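Local coordinates for high-potential iron-sulfur protein isozyme 2 (PDB 1HPI) that carries electrons through a high-potential [4Fe-4S] cluster in the anaerobic electron transport of purple photosynthetic bacteria, at residues A[34-39]-A[66-71]. Sequence-based numbering, arbitrary orientation.
Sequences CLNCLL and TAWVAR. With SF4 (iron/sulfur cluster), chain B.
The W68 indole presents its pyrrole edge to two groups near its plane, N36 OD1 and the cluster sulfide S3, while C37 CB comes in obliquely, 3.5 Å from W68 CD1. One ring face carries the backbone nitrogen of A70, offset toward the rim, and the W64 ring also meets the indole, their planes about 20° apart. W68 NE1 donates to N36 OD1 at 3.0 Å, the bond bent to 142° and the amide plane steeply turned against the ring; NE1 is shared with T33 O, its stronger partner. N36 ND2 donates to G31 O, while OD1 also accepts from T33 N. A chi1 of -174° turns CG of W68 away from the backbone nitrogen and places the indole beside the cluster, CB close to S3. A lysine in its place would probably leave N36 OD1 without its ring donor and uncover the flank of S3.

High-potential iron-sulfur proteins enclose their cubane with cysteine thiolates and amide-sulfur bonds, and C37 illustrates both. C37 SG binds the cluster iron FE2 at 2.2 Å and accepts from L39 N at 3.5 Å and, weakly, from V69 N, contacts consistent with stabilising charge on the thiolate. C34 SG holds FE1, and L39 CD1 and A67 CB approach sulfide S1. Next to the cysteine, L38 N donates to V69 O at 2.8 Å, part of a single bridge between C37 and A70.

The R71 guanidinium has C37 O over one face and L35 O at its edge, where NH2 donates at 3.0 Å with a nearly straight N-H; NH2 also reaches Y40 O. R71 N donates weakly to N36 O, and a water links the same two atoms.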
# COMPACT_ATOMS: atom_id res chain seq x y z
N CYS A 34 -1.92 4.43 -0.00
CA CYS A 34 -0.52 4.35 0.35
C CYS A 34 0.02 5.77 0.39
O CYS A 34 0.80 6.13 1.27
CB CYS A 34 0.28 3.53 -0.68
SG CYS A 34 -0.16 1.79 -0.65
N LEU A 35 -0.42 6.57 -0.57
CA LEU A 35 0.02 7.95 -0.65
C LEU A 35 -0.11 8.71 0.66
O LEU A 35 0.76 9.52 0.99
CB LEU A 35 -0.58 8.69 -1.87
CG LEU A 35 0.13 10.00 -2.23
CD1 LEU A 35 1.61 9.78 -2.53
CD2 LEU A 35 -0.55 10.60 -3.45
N ASN A 36 -1.18 8.48 1.42
CA ASN A 36 -1.30 9.20 2.67
C ASN A 36 -0.98 8.33 3.90
O ASN A 36 -1.37 8.63 5.03
CB ASN A 36 -2.67 9.90 2.80
CG ASN A 36 -3.85 8.96 2.67
OD1 ASN A 36 -3.76 7.75 2.91
ND2 ASN A 36 -5.00 9.52 2.30
N CYS A 37 -0.24 7.25 3.67
CA CYS A 37 0.14 6.33 4.72
C CYS A 37 1.51 6.67 5.29
O CYS A 37 2.46 6.92 4.55
CB CYS A 37 0.17 4.89 4.17
SG CYS A 37 0.67 3.64 5.39
N LEU A 38 1.63 6.66 6.61
CA LEU A 38 2.89 6.94 7.26
C LEU A 38 4.05 6.04 6.80
O LEU A 38 5.20 6.48 6.79
CB LEU A 38 2.65 6.74 8.76
CG LEU A 38 3.87 6.96 9.64
CD1 LEU A 38 4.28 8.42 9.56
CD2 LEU A 38 3.49 6.65 11.08
N LEU A 39 3.78 4.77 6.42
CA LEU A 39 4.82 3.82 5.99
C LEU A 39 5.32 3.97 4.56
O LEU A 39 6.26 3.30 4.14
CB LEU A 39 4.47 2.36 6.35
CG LEU A 39 3.93 2.20 7.78
CD1 LEU A 39 3.63 0.73 8.07
CD2 LEU A 39 4.91 2.74 8.80
N THR A 66 -3.68 -3.63 5.18
CA THR A 66 -4.10 -3.57 6.57
C THR A 66 -3.18 -2.80 7.51
O THR A 66 -3.58 -2.40 8.61
CB THR A 66 -4.45 -4.97 7.15
OG1 THR A 66 -3.28 -5.78 7.14
CG2 THR A 66 -5.56 -5.64 6.36
N ALA A 67 -1.94 -2.58 7.08
CA ALA A 67 -1.00 -1.84 7.89
C ALA A 67 -1.15 -0.33 7.68
O ALA A 67 -0.38 0.46 8.21
CB ALA A 67 0.44 -2.29 7.68
N TRP A 68 -2.16 0.10 6.92
CA TRP A 68 -2.34 1.53 6.71
C TRP A 68 -2.47 2.31 8.02
O TRP A 68 -3.19 1.92 8.94
CB TRP A 68 -3.58 1.84 5.85
CG TRP A 68 -3.66 3.30 5.55
CD1 TRP A 68 -3.16 3.92 4.46
CD2 TRP A 68 -4.27 4.32 6.35
NE1 TRP A 68 -3.40 5.27 4.52
CE2 TRP A 68 -4.09 5.54 5.66
CE3 TRP A 68 -4.96 4.32 7.57
CZ2 TRP A 68 -4.58 6.75 6.18
CZ3 TRP A 68 -5.44 5.51 8.07
CH2 TRP A 68 -5.24 6.71 7.39
N VAL A 69 -1.74 3.42 8.10
CA VAL A 69 -1.75 4.29 9.26
C VAL A 69 -1.56 5.74 8.79
O VAL A 69 -0.72 6.03 7.94
CB VAL A 69 -0.83 3.77 10.39
CG1 VAL A 69 0.60 3.68 9.91
CG2 VAL A 69 -0.88 4.65 11.63
N ALA A 70 -2.36 6.67 9.30
CA ALA A 70 -2.25 8.06 8.87
C ALA A 70 -0.90 8.69 9.11
O ALA A 70 -0.21 8.44 10.10
CB ALA A 70 -3.26 8.95 9.58
N ARG A 71 -0.56 9.53 8.16
CA ARG A 71 0.69 10.26 8.22
C ARG A 71 0.55 11.28 9.34
O ARG A 71 1.58 11.58 10.00
CB ARG A 71 0.93 10.94 6.89
CG ARG A 71 2.36 10.91 6.39
CD ARG A 71 2.45 11.74 5.12
NE ARG A 71 2.41 10.93 3.92
CZ ARG A 71 3.35 10.01 3.70
NH1 ARG A 71 4.33 9.81 4.57
NH2 ARG A 71 3.31 9.27 2.60
OXT ARG A 71 -0.58 11.76 9.56
FE1 SF4 B . 0.49 1.15 1.40
FE2 SF4 B . 0.81 1.91 4.01
FE3 SF4 B . 2.65 0.30 2.78
FE4 SF4 B . 0.15 -0.67 3.33
S1 SF4 B . 1.68 0.05 4.82
S2 SF4 B . 1.29 -0.93 1.40
S3 SF4 B . -1.08 1.16 3.05
S4 SF4 B . 2.11 2.42 2.20
O HOH W 1 -2.81 10.59 6.47